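Local structure of putative exported protein (Bordetella pertussis Tohama I, 2PFZ) at residues P6-A11 / P48-A53; H39-L44 / Q163-A168. The protein binds pyroglutamic acid as an extracytoplasmic solute receptor and probably delivers it to a tripartite ATP-independent periplasmic (TRAP) transporter. One frame throughout, in Å; residues are numbered along the deposited sequence.

Contact 1 (P6-A11 / P48-A53); sequences PTAYPA and PEIKRA
I50 meets P6 and A8 with a side chain whose two branches are set by its first torsion: at chi1 -67° CG1 stands anti to the carbonyl carbon, and CG2 is anti to the backbone N. The second torsion, 167°, stretches the longer branch out, so that CD1 reaches from the P6 ring to P6 O and the following backbone at T7 and A8. The two branches thus do different work. I50 CG2 lies 3.8 Å from P6 CG, against the pyrrolidine ring, while CG1 runs beside the same ring; the P6 and I50 side chains lie alongside one another, pointing in opposite senses. I50 CD1 settles by the main chain, 3.7 Å from P6 O and 4.0 Å from A8 N, with A8 CB a looser neighbour. All of this is van der Waals packing between buried residues. A8 also turns its methyl to the Y9 ring, where A8 CB sits 4.0 Å above the plane, over the ring centre; Y9 in turn makes an edge-to-face contact with W119 of the ligand pocket. T7 points away from the helix, and its OG1 is hydrogen-bonded to E63 and receives a weak bond from Y9 N. I50 also packs on I64 of strand 61-65. The arrangement is an apolar helix-to-loop contact at the C-terminal end of strand 2-6, in the periplasmic solute-receptor fold of the DctP family.

Contact 2 (H39-L44 / Q163-A168); sequences HNNASL and QQAELA. With PCA (pyroglutamic acid), chain B.
A165 directs its methyl at the tight turn formed by N40 to S43, where N41 and A42 receive it in different ways. A42 also points its CB toward A165, and A42 CB and A165 CB meet at 4.4 Å, a loose apolar touch. N41 starts off alongside rather than at its partner; with CG anti to the backbone N, chi1 -156°, the amide swings over until N41 OD1 comes within 3.9 Å of A165 CB. The oxygen therefore meets a methyl group, and the join is light packing that buries little surface. The type I' turn, with positive phi at N41 and A42, presents these two residues to A165. N40 O is gripped twice from within that turn, by S43 N at 3.1 Å and by S43 OG at 2.7 Å; the S43 hydroxyl donates to a lone pair of N40 O, within the plane of that carbonyl. Next to A165, the pocket residue Q164 leaves the backbone in another direction, its extended chain carrying Q164 NE2 to 3.6 Å from C of pyroglutamic acid. In the fold, the turn follows strand 35-39, whose parallel partner is strand 2-6; on the other side, E166 takes the N-cap position of helix 167-172, and Q164 and L167 both rest on R142 of strand 140-143, itself hydrogen-bonded to the ligand through NH2.

In the fold
From the N terminus, strand 2-6 runs into loop 6-11, which precedes helix 14-30; strand 35-39 then leads to the turn in 39-44, and helix 50-55 follows. Contact 1 closes a chain excursion of 36 residues that contains helix 14-30 and strand 35-39. Contact 2 starts inside that excursion but ends beyond it, after 118 intervening residues, at the segment that leads into helix 167-172, so the two cross rather than nest. Their centres are 8 Å apart, and they are joined directly: Y9 O and N41 N, 2.7 Å apart, and T7 O and A42 N probably form hydrogen bonds. Together they tie the two-stranded parallel sheet to helix 50-55 and to segment 163-168, which carries the pocket residue Q164.

Contact 1 (P6-A11 / P48-A53)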
loop_
_atom_site.group_PDB
_atom_site.type_symbol
_atom_site.label_atom_id
_atom_site.label_comp_id
_atom_site.label_asym_id
_atom_site.label_seq_id
_atom_site.Cartn_x
_atom_site.Cartn_y
_atom_site.Cartn_z
ATOM N N PRO A 6 -10.868 -0.930 -11.226
ATOM C CA PRO A 6 -10.822 -1.927 -10.171
ATOM C C PRO A 6 -9.981 -1.517 -8.959
ATOM O O PRO A 6 -8.915 -0.906 -9.096
ATOM C CB PRO A 6 -10.198 -3.137 -10.871
ATOM C CG PRO A 6 -9.291 -2.549 -11.846
ATOM C CD PRO A 6 -10.044 -1.336 -12.371
ATOM N N THR A 7 -10.503 -1.827 -7.779
ATOM C CA THR A 7 -9.708 -1.785 -6.566
ATOM C C THR A 7 -9.842 -3.114 -5.832
ATOM O O THR A 7 -10.882 -3.808 -5.930
ATOM C CB THR A 7 -10.110 -0.578 -5.666
ATOM O OG1 THR A 7 -9.492 -0.704 -4.383
ATOM C CG2 THR A 7 -11.624 -0.494 -5.428
ATOM N N ALA A 8 -8.787 -3.464 -5.100
ATOM C CA ALA A 8 -8.735 -4.714 -4.371
ATOM C C ALA A 8 -9.371 -4.671 -2.967
ATOM O O ALA A 8 -9.490 -5.712 -2.318
ATOM C CB ALA A 8 -7.278 -5.214 -4.329
ATOM N N TYR A 9 -9.831 -3.488 -2.534
ATOM C CA TYR A 9 -10.251 -3.243 -1.144
ATOM C C TYR A 9 -11.733 -2.901 -1.058
ATOM O O TYR A 9 -12.328 -2.498 -2.081
ATOM C CB TYR A 9 -9.358 -2.136 -0.539
ATOM C CG TYR A 9 -7.923 -2.468 -0.800
ATOM C CD1 TYR A 9 -7.304 -3.495 -0.097
ATOM C CD2 TYR A 9 -7.196 -1.820 -1.797
ATOM C CE1 TYR A 9 -6.011 -3.851 -0.353
ATOM C CE2 TYR A 9 -5.912 -2.166 -2.062
ATOM C CZ TYR A 9 -5.307 -3.186 -1.326
ATOM O OH TYR A 9 -4.019 -3.561 -1.594
ATOM N N PRO A 10 -12.343 -3.104 0.134
ATOM C CA PRO A 10 -13.781 -2.982 0.291
ATOM C C PRO A 10 -14.245 -1.522 0.390
ATOM O O PRO A 10 -13.435 -0.605 0.588
ATOM C CB PRO A 10 -14.038 -3.737 1.606
ATOM C CG PRO A 10 -12.872 -3.441 2.401
ATOM C CD PRO A 10 -11.709 -3.470 1.423
ATOM N N ALA A 11 -15.545 -1.307 0.245
ATOM C CA ALA A 11 -16.089 0.036 0.277
ATOM C C ALA A 11 -15.725 0.804 1.557
ATOM O O ALA A 11 -15.525 2.016 1.505
ATOM C CB ALA A 11 -17.622 0.004 0.084
ATOM N N PRO A 48 -3.104 -8.690 -7.522
ATOM C CA PRO A 48 -1.964 -8.976 -8.392
ATOM C C PRO A 48 -2.220 -8.710 -9.869
ATOM O O PRO A 48 -1.244 -8.640 -10.642
ATOM C CB PRO A 48 -1.722 -10.483 -8.189
ATOM C CG PRO A 48 -2.393 -10.817 -6.884
ATOM C CD PRO A 48 -3.618 -9.932 -6.896
ATOM N N GLU A 49 -3.497 -8.543 -10.235
ATOM C CA GLU A 49 -3.929 -8.452 -11.654
ATOM C C GLU A 49 -4.102 -7.037 -12.197
ATOM O O GLU A 49 -4.138 -6.838 -13.420
ATOM C CB GLU A 49 -5.255 -9.185 -11.852
ATOM C CG GLU A 49 -5.230 -10.646 -11.496
ATOM C CD GLU A 49 -6.611 -11.273 -11.463
ATOM O OE1 GLU A 49 -7.643 -10.536 -11.536
ATOM O OE2 GLU A 49 -6.647 -12.522 -11.315
ATOM N N ILE A 50 -4.196 -6.053 -11.309
ATOM C CA ILE A 50 -4.717 -4.732 -11.718
ATOM C C ILE A 50 -3.746 -3.977 -12.655
ATOM O O ILE A 50 -4.186 -3.325 -13.628
ATOM C CB ILE A 50 -5.247 -3.896 -10.507
ATOM C CG1 ILE A 50 -6.499 -4.561 -9.902
ATOM C CG2 ILE A 50 -5.572 -2.450 -10.922
ATOM C CD1 ILE A 50 -6.915 -4.010 -8.541
ATOM N N LYS A 51 -2.437 -4.113 -12.422
ATOM C CA LYS A 51 -1.475 -3.374 -13.242
ATOM C C LYS A 51 -1.528 -3.884 -14.677
ATOM O O LYS A 51 -1.551 -3.079 -15.617
ATOM C CB LYS A 51 -0.036 -3.441 -12.701
ATOM C CG LYS A 51 0.988 -2.517 -13.462
ATOM C CD LYS A 51 2.469 -2.831 -13.045
ATOM C CE LYS A 51 3.201 -3.621 -14.180
ATOM N NZ LYS A 51 2.228 -4.460 -15.069
ATOM N N ARG A 52 -1.569 -5.210 -14.840
ATOM C CA ARG A 52 -1.697 -5.818 -16.176
ATOM C C ARG A 52 -3.025 -5.437 -16.842
ATOM O O ARG A 52 -3.069 -5.190 -18.052
ATOM C CB ARG A 52 -1.544 -7.345 -16.079
ATOM C CG ARG A 52 -1.546 -8.114 -17.400
ATOM C CD ARG A 52 -2.969 -8.528 -17.840
ATOM N NE ARG A 52 -3.591 -9.496 -16.928
ATOM C CZ ARG A 52 -4.895 -9.569 -16.679
ATOM N NH1 ARG A 52 -5.722 -8.720 -17.269
ATOM N NH2 ARG A 52 -5.364 -10.482 -15.827
ATOM N N ALA A 53 -4.098 -5.368 -16.051
ATOM C CA ALA A 53 -5.410 -4.946 -16.569
ATOM C C ALA A 53 -5.372 -3.532 -17.167
ATOM O O ALA A 53 -5.916 -3.303 -18.245
ATOM C CB ALA A 53 -6.468 -5.060 -15.488
#

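Contact 2 (H39-L44 / Q163-A168)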
loop_
_atom_site.group_PDB
_atom_site.type_symbol
_atom_site.label_atom_id
_atom_site.label_comp_id
_atom_site.label_asym_id
_atom_site.label_seq_id
_atom_site.Cartn_x
_atom_site.Cartn_y
_atom_site.Cartn_z
ATOM N N HIS A 39 -14.989 -0.780 -9.162
ATOM C CA HIS A 39 -15.257 -2.186 -8.914
ATOM C C HIS A 39 -14.487 -2.594 -7.693
ATOM O O HIS A 39 -13.286 -2.840 -7.769
ATOM C CB HIS A 39 -14.830 -3.006 -10.113
ATOM C CG HIS A 39 -15.700 -2.768 -11.299
ATOM N ND1 HIS A 39 -15.460 -1.762 -12.211
ATOM C CD2 HIS A 39 -16.854 -3.357 -11.678
ATOM C CE1 HIS A 39 -16.416 -1.766 -13.126
ATOM N NE2 HIS A 39 -17.272 -2.724 -12.823
ATOM N N ASN A 40 -15.162 -2.615 -6.555
ATOM C CA ASN A 40 -14.417 -2.760 -5.302
ATOM C C ASN A 40 -14.289 -4.177 -4.798
ATOM O O ASN A 40 -14.838 -5.107 -5.376
ATOM C CB ASN A 40 -14.904 -1.787 -4.215
ATOM C CG ASN A 40 -16.201 -2.201 -3.588
ATOM O OD1 ASN A 40 -16.434 -3.392 -3.331
ATOM N ND2 ASN A 40 -17.062 -1.211 -3.305
ATOM N N ASN A 41 -13.513 -4.325 -3.729
ATOM C CA ASN A 41 -13.271 -5.606 -3.099
ATOM C C ASN A 41 -12.789 -6.702 -4.055
ATOM O O ASN A 41 -13.186 -7.859 -3.894
ATOM C CB ASN A 41 -14.509 -6.064 -2.334
ATOM C CG ASN A 41 -14.177 -7.049 -1.204
ATOM O OD1 ASN A 41 -13.166 -6.906 -0.513
ATOM N ND2 ASN A 41 -15.052 -8.045 -1.003
ATOM N N ALA A 42 -11.946 -6.339 -5.036
ATOM C CA ALA A 42 -11.388 -7.299 -6.004
ATOM C C ALA A 42 -12.446 -8.037 -6.833
ATOM O O ALA A 42 -12.190 -9.141 -7.353
ATOM C CB ALA A 42 -10.462 -8.317 -5.301
ATOM N N SER A 43 -13.614 -7.415 -6.976
ATOM C CA SER A 43 -14.746 -8.020 -7.694
ATOM C C SER A 43 -14.514 -8.200 -9.199
ATOM O O SER A 43 -15.054 -9.149 -9.802
ATOM C CB SER A 43 -16.045 -7.237 -7.436
ATOM O OG SER A 43 -15.891 -5.855 -7.694
ATOM N N LEU A 44 -13.733 -7.306 -9.799
ATOM C CA LEU A 44 -13.447 -7.366 -11.243
ATOM C C LEU A 44 -12.046 -7.885 -11.510
ATOM O O LEU A 44 -11.856 -8.868 -12.246
ATOM C CB LEU A 44 -13.591 -5.985 -11.878
ATOM C CG LEU A 44 -13.463 -5.981 -13.400
ATOM C CD1 LEU A 44 -14.475 -6.952 -14.077
ATOM C CD2 LEU A 44 -13.617 -4.558 -13.912
ATOM N N GLN A 163 -4.560 -12.232 -0.070
ATOM C CA GLN A 163 -5.066 -10.880 -0.357
ATOM C C GLN A 163 -6.029 -10.433 0.722
ATOM O O GLN A 163 -6.582 -11.277 1.425
ATOM C CB GLN A 163 -5.691 -10.806 -1.746
ATOM C CG GLN A 163 -4.717 -11.268 -2.834
ATOM C CD GLN A 163 -3.422 -10.476 -2.806
ATOM O OE1 GLN A 163 -3.428 -9.285 -2.494
ATOM N NE2 GLN A 163 -2.302 -11.135 -3.090
ATOM N N GLN A 164 -6.236 -9.119 0.862
ATOM C CA GLN A 164 -7.097 -8.621 1.936
ATOM C C GLN A 164 -8.519 -9.169 1.819
ATOM O O GLN A 164 -9.171 -9.428 2.829
ATOM C CB GLN A 164 -7.157 -7.082 2.003
ATOM C CG GLN A 164 -7.874 -6.611 3.265
ATOM C CD GLN A 164 -7.793 -5.105 3.524
ATOM O OE1 GLN A 164 -8.789 -4.471 3.880
ATOM N NE2 GLN A 164 -6.616 -4.548 3.375
ATOM N N ALA A 165 -8.993 -9.323 0.579
ATOM C CA ALA A 165 -10.335 -9.863 0.314
ATOM C C ALA A 165 -10.555 -11.287 0.844
ATOM O O ALA A 165 -11.717 -11.695 1.045
ATOM C CB ALA A 165 -10.674 -9.789 -1.187
ATOM N N GLU A 166 -9.450 -12.020 1.052
ATOM C CA GLU A 166 -9.451 -13.383 1.613
ATOM C C GLU A 166 -8.894 -13.507 3.030
ATOM O O GLU A 166 -8.739 -14.624 3.539
ATOM C CB GLU A 166 -8.663 -14.348 0.721
ATOM C CG GLU A 166 -9.433 -14.841 -0.478
ATOM C CD GLU A 166 -9.462 -13.831 -1.578
ATOM O OE1 GLU A 166 -8.371 -13.370 -1.987
ATOM O OE2 GLU A 166 -10.574 -13.490 -2.041
ATOM N N LEU A 167 -8.591 -12.382 3.668
ATOM C CA LEU A 167 -7.890 -12.415 4.966
ATOM C C LEU A 167 -8.781 -12.900 6.109
ATOM O O LEU A 167 -8.371 -13.712 6.933
ATOM C CB LEU A 167 -7.366 -11.019 5.317
ATOM C CG LEU A 167 -5.999 -10.830 5.978
ATOM C CD1 LEU A 167 -5.878 -9.431 6.564
ATOM C CD2 LEU A 167 -5.577 -11.882 6.967
ATOM N N ALA A 168 -9.995 -12.385 6.170
ATOM C CA ALA A 168 -10.911 -12.768 7.244
ATOM C C ALA A 168 -11.087 -14.293 7.296
ATOM O O ALA A 168 -11.014 -14.907 8.371
ATOM C CB ALA A 168 -12.242 -12.058 7.070
HETATM N N PCA B . -3.268 -3.143 4.273
HETATM C CA PCA B . -3.095 -3.834 2.980
HETATM C CB PCA B . -1.746 -3.487 2.349
HETATM C CG PCA B . -1.045 -2.568 3.331
HETATM C CD PCA B . -2.055 -2.373 4.424
HETATM O OE PCA B . -1.891 -1.584 5.367
HETATM C C PCA B . -3.092 -5.316 3.275
HETATM O O PCA B . -3.284 -6.158 2.388
HETATM O OXT PCA B . -2.889 -5.684 4.443
#